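Local coordinates for peroxisomal membrane protein LPX1 (Saccharomyces cerevisiae, PDB 2Y6U) that hydrolyses acyl esters, with acyl esterase, lipase and phospholipase A activity, and is a peroxisomal alpha/beta hydrolase, at residues A[74-79]-A[84-89]; A[91-94]-A[98-101]; A[278-283]-A[303-308]. All blocks are in the same frame, centred on the assembly; numbering follows the deposited sequence. Where two conformers were deposited one is given.

Contact 1: A[74-79]-A[84-89]; sequences RLVAAD and YAIDKV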
loop_
_atom_site.group_PDB
_atom_site.type_symbol
_atom_site.label_atom_id
_atom_site.label_comp_id
_atom_site.label_asym_id
_atom_site.label_seq_id
_atom_site.Cartn_x
_atom_site.Cartn_y
_atom_site.Cartn_z
ATOM N N ARG A 74 6.444 -30.496 -6.798
ATOM C CA ARG A 74 5.660 -31.292 -5.868
ATOM C C ARG A 74 4.315 -30.632 -5.514
ATOM O O ARG A 74 3.436 -31.267 -4.920
ATOM C CB ARG A 74 6.494 -31.481 -4.621
ATOM C CG ARG A 74 7.561 -32.471 -4.825
ATOM C CD ARG A 74 8.593 -32.371 -3.724
ATOM N NE ARG A 74 9.578 -33.409 -3.943
ATOM C CZ ARG A 74 10.667 -33.296 -4.702
ATOM N NH1 ARG A 74 10.993 -32.152 -5.328
ATOM N NH2 ARG A 74 11.449 -34.329 -4.816
ATOM N N LEU A 75 4.141 -29.408 -5.979
ATOM C CA LEU A 75 2.929 -28.691 -5.812
ATOM C C LEU A 75 1.709 -29.245 -6.548
ATOM O O LEU A 75 1.825 -29.856 -7.542
ATOM C CB LEU A 75 3.139 -27.220 -6.113
ATOM C CG LEU A 75 3.982 -26.456 -5.061
ATOM C CD1 LEU A 75 4.410 -25.124 -5.738
ATOM C CD2 LEU A 75 3.244 -26.202 -3.754
ATOM N N VAL A 76 0.551 -28.931 -5.970
ATOM C CA VAL A 76 -0.785 -29.399 -6.350
ATOM C C VAL A 76 -0.869 -29.633 -7.870
ATOM O O VAL A 76 -0.769 -28.718 -8.695
ATOM C CB VAL A 76 -1.854 -28.360 -5.741
ATOM C CG1 VAL A 76 -2.200 -27.170 -6.690
ATOM C CG2 VAL A 76 -3.097 -29.034 -5.005
ATOM N N ALA A 77 -1.061 -30.883 -8.214
ATOM C CA ALA A 77 -1.294 -31.310 -9.608
ATOM C C ALA A 77 -2.580 -30.643 -10.105
ATOM O O ALA A 77 -3.484 -30.360 -9.289
ATOM C CB ALA A 77 -1.452 -32.846 -9.681
ATOM N N ALA A 78 -2.653 -30.398 -11.416
ATOM C CA ALA A 78 -3.840 -29.895 -12.052
ATOM C C ALA A 78 -4.906 -30.916 -11.783
ATOM O O ALA A 78 -4.687 -32.136 -11.975
ATOM C CB ALA A 78 -3.618 -29.724 -13.544
ATOM N N ASP A 79 -6.056 -30.462 -11.302
ATOM C CA ASP A 79 -7.086 -31.414 -10.945
ATOM C C ASP A 79 -8.246 -31.301 -11.941
ATOM O O ASP A 79 -8.766 -30.174 -12.199
ATOM C CB ASP A 79 -7.481 -31.273 -9.458
ATOM C CG ASP A 79 -6.544 -32.082 -8.511
ATOM O OD1 ASP A 79 -6.715 -33.334 -8.442
ATOM O OD2 ASP A 79 -5.643 -31.479 -7.850
ATOM N N TYR A 84 -8.870 -26.663 -11.958
ATOM C CA TYR A 84 -7.878 -25.642 -11.644
ATOM C C TYR A 84 -6.509 -26.183 -12.100
ATOM O O TYR A 84 -6.351 -27.406 -12.334
ATOM C CB TYR A 84 -7.899 -25.341 -10.138
ATOM C CG TYR A 84 -7.535 -26.494 -9.173
ATOM C CD1 TYR A 84 -6.212 -26.820 -8.907
ATOM C CD2 TYR A 84 -8.524 -27.205 -8.487
ATOM C CE1 TYR A 84 -5.868 -27.834 -8.018
ATOM C CE2 TYR A 84 -8.187 -28.226 -7.595
ATOM C CZ TYR A 84 -6.846 -28.522 -7.349
ATOM O OH TYR A 84 -6.492 -29.545 -6.460
ATOM N N ALA A 85 -5.568 -25.277 -12.219
ATOM C CA ALA A 85 -4.170 -25.566 -12.455
ATOM C C ALA A 85 -3.333 -24.365 -12.083
ATOM O O ALA A 85 -3.746 -23.220 -12.254
ATOM C CB ALA A 85 -3.915 -25.954 -13.997
ATOM N N ILE A 86 -2.133 -24.639 -11.605
ATOM C CA ILE A 86 -1.153 -23.616 -11.346
ATOM C C ILE A 86 -0.758 -22.918 -12.620
ATOM O O ILE A 86 -0.386 -23.556 -13.640
ATOM C CB ILE A 86 0.136 -24.139 -10.657
ATOM C CG1 ILE A 86 -0.187 -24.634 -9.252
ATOM C CG2 ILE A 86 1.185 -23.002 -10.507
ATOM C CD1 ILE A 86 1.011 -25.391 -8.665
ATOM N N ASP A 87 -0.896 -21.606 -12.634
ATOM C CA ASP A 87 -0.503 -20.876 -13.808
ATOM C C ASP A 87 0.846 -20.236 -13.590
ATOM O O ASP A 87 1.689 -20.348 -14.434
ATOM C CB ASP A 87 -1.575 -19.868 -14.156
ATOM C CG ASP A 87 -1.428 -19.304 -15.558
ATOM O OD1 ASP A 87 -1.447 -20.103 -16.553
ATOM O OD2 ASP A 87 -1.253 -18.057 -15.632
ATOM N N LYS A 88 1.015 -19.435 -12.535
ATOM C CA LYS A 88 2.271 -18.776 -12.191
ATOM C C LYS A 88 2.710 -19.062 -10.763
ATOM O O LYS A 88 1.898 -19.075 -9.861
ATOM C CB LYS A 88 2.172 -17.270 -12.315
ATOM C CG LYS A 88 1.903 -16.752 -13.734
ATOM C CD LYS A 88 2.403 -15.266 -13.852
ATOM C CE LYS A 88 2.328 -14.652 -15.232
ATOM N NZ LYS A 88 3.061 -13.299 -15.126
ATOM N N VAL A 89 4.009 -19.189 -10.546
ATOM C CA VAL A 89 4.576 -19.222 -9.212
ATOM C C VAL A 89 5.666 -18.174 -9.151
ATOM O O VAL A 89 6.544 -18.141 -10.026
ATOM C CB VAL A 89 5.235 -20.585 -8.834
ATOM C CG1 VAL A 89 5.777 -20.578 -7.372
ATOM C CG2 VAL A 89 4.263 -21.715 -9.027
HETATM O O HOH W 1 -1.615 -27.525 -11.220
#
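Asp-79 and Tyr-84 form a single antiparallel bridge where the loop after strand 51-58 turns back into strand 84-92 of the central alpha/beta hydrolase sheet. They are a hydrogen-bonded pair. Asp-79 N gives its hydrogen to Tyr-84 O at 3.2 Å, bent to 144° at the hydrogen. Beside it, Ala-78 CB rests on Ala-85 CB at 3.8 Å.

Further along, the loop draws away and a water fills in. It donates to Val-76 O at 2.9 Å and accepts from Ile-86 N at 3.0 Å, so it joins the two backbones where they do not bond directly.

The side chains close the rest. Tyr-84 CG sits between its own backbone N and carbonyl carbon (chi1 63°), which turns the ring back toward the loop, against Asp-79 and Val-76. In the conformer given, Asp-79 CB lies over one face of this ring, 3.5 Å from Tyr-84 CZ. Val-76 crosses the tyrosine at about a right angle, with CG1 4.0 Å from Tyr-84 CE1. The end of Ile-86 fills the next position, its CD1 3.8 Å from Leu-75 CB.

Helix 330-347 packs alongside: His-342 ND1 hydrogen-bonds Tyr-84 OH, and Asn-338 ND2 hydrogen-bonds Arg-74 O. Strand 51-58 pairs with the backbone of 84-89 and sends Leu-55 against Leu-75, while Arg-5 bonds the carbonyls of Leu-75 and Val-76.

Contact 2: A[91-94]-A[98-101]; sequences LIDQ and GDSA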
loop_
_atom_site.group_PDB
_atom_site.type_symbol
_atom_site.label_atom_id
_atom_site.label_comp_id
_atom_site.label_asym_id
_atom_site.label_seq_id
_atom_site.Cartn_x
_atom_site.Cartn_y
_atom_site.Cartn_z
ATOM N N LEU A 91 8.810 -16.607 -6.897
ATOM C CA LEU A 91 9.706 -16.797 -5.860
ATOM C C LEU A 91 10.565 -15.543 -5.699
ATOM O O LEU A 91 11.316 -15.151 -6.595
ATOM C CB LEU A 91 10.610 -18.000 -6.116
ATOM C CG LEU A 91 9.991 -19.389 -6.236
ATOM C CD1 LEU A 91 11.160 -20.453 -6.247
ATOM C CD2 LEU A 91 8.908 -19.671 -5.316
ATOM N N ILE A 92 10.347 -14.824 -4.624
ATOM C CA ILE A 92 10.885 -13.474 -4.473
ATOM C C ILE A 92 12.035 -13.403 -3.426
ATOM O O ILE A 92 11.938 -13.962 -2.345
ATOM C CB ILE A 92 9.737 -12.526 -4.034
ATOM C CG1 ILE A 92 8.682 -12.444 -5.120
ATOM C CG2 ILE A 92 10.260 -11.062 -3.657
ATOM C CD1 ILE A 92 7.325 -11.732 -4.633
ATOM N N ASP A 93 13.126 -12.672 -3.749
ATOM C CA ASP A 93 14.164 -12.360 -2.758
ATOM C C ASP A 93 13.963 -10.939 -2.265
ATOM O O ASP A 93 13.901 -9.955 -3.035
ATOM C CB ASP A 93 15.544 -12.399 -3.326
ATOM C CG ASP A 93 16.117 -13.796 -3.435
ATOM O OD1 ASP A 93 15.806 -14.662 -2.622
ATOM O OD2 ASP A 93 16.936 -13.988 -4.352
ATOM N N GLN A 94 13.826 -10.811 -0.960
ATOM C CA GLN A 94 13.725 -9.473 -0.334
ATOM C C GLN A 94 15.012 -8.695 -0.668
ATOM O O GLN A 94 16.059 -9.296 -0.973
ATOM C CB GLN A 94 13.616 -9.660 1.156
ATOM C CG GLN A 94 12.285 -10.283 1.612
ATOM C CD GLN A 94 11.131 -9.354 1.259
ATOM O OE1 GLN A 94 11.047 -8.218 1.716
ATOM N NE2 GLN A 94 10.217 -9.852 0.458
ATOM N N GLY A 98 19.646 -12.930 -1.022
ATOM C CA GLY A 98 19.701 -13.637 -2.321
ATOM C C GLY A 98 20.210 -12.730 -3.418
ATOM O O GLY A 98 21.172 -11.983 -3.233
ATOM N N ASP A 99 19.566 -12.821 -4.582
ATOM C CA ASP A 99 20.045 -12.138 -5.791
ATOM C C ASP A 99 19.721 -10.684 -5.667
ATOM O O ASP A 99 20.412 -9.844 -6.294
ATOM C CB ASP A 99 19.443 -12.776 -7.044
ATOM C CG ASP A 99 20.043 -14.155 -7.349
ATOM O OD1 ASP A 99 21.240 -14.402 -7.087
ATOM O OD2 ASP A 99 19.301 -15.000 -7.878
ATOM N N SER A 100 18.715 -10.342 -4.841
ATOM C CA SER A 100 18.396 -8.951 -4.668
ATOM C C SER A 100 19.508 -8.253 -3.910
ATOM O O SER A 100 19.956 -7.187 -4.323
ATOM C CB SER A 100 17.103 -8.780 -3.895
ATOM O OG SER A 100 16.007 -9.253 -4.700
ATOM N N ALA A 101 20.068 -8.956 -2.911
ATOM C CA ALA A 101 21.197 -8.412 -2.157
ATOM C C ALA A 101 22.388 -8.157 -3.028
ATOM O O ALA A 101 23.093 -7.174 -2.871
ATOM C CB ALA A 101 21.619 -9.357 -0.959
#
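Asp-93 and Ser-100 tie the end of strand 84-92 to the first turn of helix 98-103. The strand order makes this the fourth strand of the canonical alpha/beta hydrolase sheet. Asp-93 after the strand, with Gly-98, Asp-99 and Ser-100 at the helix, is consistent with the Asp...Gly-x-Ser sequence seen after this strand in many alpha/beta hydrolases.

The tight part lies around the Asp-93 carboxylate. OD2 accepts the backbone N-H of Asp-99 at 2.9 Å, nearly straight at 162°. The donor comes from above the carboxylate plane, 48° out of it. The same oxygen is 3.4 Å from Gly-98 CA. A beta carbon on Gly-98 would fall only 2.2 Å from OD2, and the residue also has a positive phi, so a side chain would be hard to fit here. The other oxygen, OD1, takes the backbone N-H of Lys-65. A leucine in place of Asp-93 would probably leave the amides of Asp-99 and Lys-65 without their acceptor and set the helix start free to shift.

The looser side is at Asp-99 and Ala-101. Asp-99 is partly exposed. Its OD2 stands 4.4 Å from Asp-93 OD2, but Lys-65 and Lys-256 form salt bridges with its carboxylate and would be expected to offset the like charges. Ala-101 adds little, its N 4.5 Å from Gln-94 O. The CB of Gln-94 points away from the helix, and its amide lies near the probable nucleophile elbow without touching it.

Packing tightens again at Ser-100, whose CB is 3.1 Å from Gln-94 O. Ser-100 OG lies beside its own backbone N (chi1 -68°). From there it donates to Asp-93 O at 2.8 Å, from above the carbonyl plane, and accepts the backbone N-H of Thr-34.

Contact 3: A[278-283]-A[303-308]; sequences SNVKFV and QLFLQK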
loop_
_atom_site.group_PDB
_atom_site.type_symbol
_atom_site.label_atom_id
_atom_site.label_comp_id
_atom_site.label_asym_id
_atom_site.label_seq_id
_atom_site.Cartn_x
_atom_site.Cartn_y
_atom_site.Cartn_z
ATOM N N SER A 278 -1.680 -4.625 15.191
ATOM C CA SER A 278 -2.929 -3.876 15.320
ATOM C C SER A 278 -3.988 -4.170 14.157
ATOM O O SER A 278 -5.193 -3.809 14.288
ATOM C CB SER A 278 -2.607 -2.402 15.299
ATOM O OG SER A 278 -3.782 -1.643 15.582
ATOM N N ASN A 279 -3.504 -4.705 13.067
ATOM C CA ASN A 279 -4.237 -4.907 11.845
ATOM C C ASN A 279 -4.568 -6.319 11.455
ATOM O O ASN A 279 -5.311 -6.569 10.456
ATOM C CB ASN A 279 -3.568 -4.145 10.680
ATOM C CG ASN A 279 -3.822 -2.703 10.818
ATOM O OD1 ASN A 279 -5.005 -2.303 10.875
ATOM N ND2 ASN A 279 -2.782 -1.881 11.050
ATOM N N VAL A 280 -4.055 -7.297 12.188
ATOM C CA VAL A 280 -4.411 -8.700 11.913
ATOM C C VAL A 280 -5.942 -8.930 11.933
ATOM O O VAL A 280 -6.461 -9.711 11.117
ATOM C CB VAL A 280 -3.658 -9.644 12.886
ATOM C CG1 VAL A 280 -4.146 -11.124 12.654
ATOM C CG2 VAL A 280 -2.173 -9.610 12.525
ATOM N N LYS A 281 -6.623 -8.180 12.741
ATOM C CA LYS A 281 -8.066 -8.217 12.815
ATOM C C LYS A 281 -8.779 -7.894 11.459
ATOM O O LYS A 281 -9.949 -8.277 11.310
ATOM C CB LYS A 281 -8.629 -7.357 13.926
ATOM C CG LYS A 281 -8.432 -5.836 13.751
ATOM C CD LYS A 281 -8.892 -4.960 14.888
ATOM C CE LYS A 281 -8.690 -3.501 14.525
ATOM N NZ LYS A 281 -8.937 -2.597 15.652
ATOM N N PHE A 282 -8.073 -7.221 10.526
ATOM C CA PHE A 282 -8.650 -6.878 9.231
ATOM C C PHE A 282 -8.431 -7.954 8.190
ATOM O O PHE A 282 -8.942 -7.862 7.077
ATOM C CB PHE A 282 -8.129 -5.519 8.757
ATOM C CG PHE A 282 -8.691 -4.391 9.560
ATOM C CD1 PHE A 282 -10.054 -4.133 9.562
ATOM C CD2 PHE A 282 -7.879 -3.616 10.372
ATOM C CE1 PHE A 282 -10.544 -3.035 10.224
ATOM C CE2 PHE A 282 -8.369 -2.590 11.091
ATOM C CZ PHE A 282 -9.709 -2.280 11.061
ATOM N N VAL A 283 -7.627 -8.984 8.540
ATOM C CA VAL A 283 -7.270 -10.038 7.596
ATOM C C VAL A 283 -8.411 -11.086 7.655
ATOM O O VAL A 283 -8.504 -11.863 8.601
ATOM C CB VAL A 283 -5.915 -10.687 7.914
ATOM C CG1 VAL A 283 -5.649 -11.945 7.016
ATOM C CG2 VAL A 283 -4.791 -9.578 7.752
ATOM N N GLN A 303 1.790 -17.599 18.505
ATOM C CA GLN A 303 0.744 -18.447 18.000
ATOM C C GLN A 303 -0.646 -18.146 18.500
ATOM O O GLN A 303 -1.620 -18.137 17.696
ATOM C CB GLN A 303 1.112 -19.942 18.313
ATOM C CG GLN A 303 0.161 -20.898 17.684
ATOM C CD GLN A 303 0.425 -22.338 18.081
ATOM O OE1 GLN A 303 1.591 -22.740 18.266
ATOM N NE2 GLN A 303 -0.629 -23.065 18.365
ATOM N N LEU A 304 -0.804 -17.894 19.794
ATOM C CA LEU A 304 -2.114 -17.689 20.345
ATOM C C LEU A 304 -2.761 -16.384 19.856
ATOM O O LEU A 304 -4.017 -16.269 19.760
ATOM C CB LEU A 304 -2.091 -17.753 21.858
ATOM C CG LEU A 304 -1.552 -19.152 22.364
ATOM C CD1 LEU A 304 -1.686 -19.183 23.747
ATOM C CD2 LEU A 304 -2.100 -20.435 21.701
ATOM N N PHE A 305 -1.927 -15.406 19.592
ATOM C CA PHE A 305 -2.437 -14.128 19.100
ATOM C C PHE A 305 -3.110 -14.348 17.699
ATOM O O PHE A 305 -4.159 -13.818 17.452
ATOM C CB PHE A 305 -1.337 -13.085 19.022
ATOM C CG PHE A 305 -1.743 -11.859 18.236
ATOM C CD1 PHE A 305 -2.570 -10.907 18.823
ATOM C CD2 PHE A 305 -1.312 -11.699 16.946
ATOM C CE1 PHE A 305 -2.965 -9.797 18.080
ATOM C CE2 PHE A 305 -1.703 -10.628 16.248
ATOM C CZ PHE A 305 -2.530 -9.721 16.767
ATOM N N LEU A 306 -2.474 -15.115 16.845
ATOM C CA LEU A 306 -2.973 -15.391 15.545
ATOM C C LEU A 306 -4.261 -16.161 15.563
ATOM O O LEU A 306 -5.250 -15.797 14.939
ATOM C CB LEU A 306 -1.951 -16.050 14.680
ATOM C CG LEU A 306 -0.780 -15.158 14.377
ATOM C CD1 LEU A 306 0.201 -15.978 13.581
ATOM C CD2 LEU A 306 -1.107 -13.826 13.623
ATOM N N GLN A 307 -4.320 -17.154 16.442
ATOM C CA GLN A 307 -5.537 -17.884 16.624
ATOM C C GLN A 307 -6.706 -17.073 17.135
ATOM O O GLN A 307 -7.840 -17.383 16.853
ATOM C CB GLN A 307 -5.249 -19.128 17.536
ATOM C CG GLN A 307 -6.083 -19.364 18.602
ATOM C CD GLN A 307 -5.640 -20.553 19.494
ATOM O OE1 GLN A 307 -4.746 -21.319 19.129
ATOM N NE2 GLN A 307 -6.180 -20.605 20.686
ATOM N N LYS A 308 -6.457 -16.133 18.029
ATOM C CA LYS A 308 -7.490 -15.345 18.604
ATOM C C LYS A 308 -7.940 -14.221 17.651
ATOM O O LYS A 308 -8.990 -13.626 17.842
ATOM C CB LYS A 308 -6.987 -14.731 19.919
ATOM C CG LYS A 308 -6.903 -15.736 21.038
ATOM C CD LYS A 308 -6.080 -15.268 22.232
ATOM C CE LYS A 308 -6.128 -16.303 23.389
ATOM N NZ LYS A 308 -4.987 -16.115 24.334
#
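Phe-305 is the first residue along helix 300-309 within this segment to meet 278-283, and it does so through the far end of its ring. CG stands anti to the backbone N (chi1 167°), which carries the ring out from the helix toward Val-280. The valine comes to the ring edge, near its plane, and not over a face. Val-280 CG2 is 3.9 Å from Phe-305 CE2. Val-280 CB sits 4.0 Å from Phe-305 CZ, so the valine lies against the CE2-CZ edge of the ring.

Leu-306 comes next. Leu-306 CA is 7.7 Å from Val-280 CA, the closest such pair across the two segments. CD2 is the branch that reaches over, 4.2 Å from Val-280 CG1, and the two side chains cross at about a right angle. The two methyls of the valine are thus shared out: CG2 serves the ring and CG1 serves the leucine. Val-280 CG1 is anti to the backbone N (chi1 175°), which sets this division.

Helix 300-309 is the connecting helix of a beta-alpha-beta crossover between the neighbouring parallel strands 286-292 and 313-318 of the alpha/beta hydrolase sheet. Segment 278-283 leads out of helix 273-279 toward the first of these strands. Its chain keeps helical torsions past Asn-279, with Val-283 N bonded to Val-280 O at 2.9 Å, a three-residue step. Leu-306 also packs on Leu-152 of helix 146-157, and Ile-173 touches Phe-305 from a loop.

Segment 278-283 also meets the second subunit. Its Ser-278 and Lys-281 hydrogen-bond Lys-281 and Ser-278 of that subunit, and Phe-282 stacks edge-to-face on Phe-275 of the same neighbour.

Contacts 1 and 2 share strand 84-92. Contact 1 covers its start and contact 2 its end, with centres 23 Å apart. Of the three, contact 2 lies nearest the centre of the chain, at about 11 Å, and the side chain of Gln-94 lies near, without touching, the probable nucleophile elbow around Ser-145. Contact 1 is about 18 Å from that centre. Contact 3 joins two helical segments beside the later strands 286-292 and 313-318, and segment 278-283 meets the second subunit. Its centre is 28 Å from that of contact 2, on the opposite side of the chain's centre, with nearest atoms about 17 Å apart. Contacts 1 and 3 are 29 Å apart by their centres.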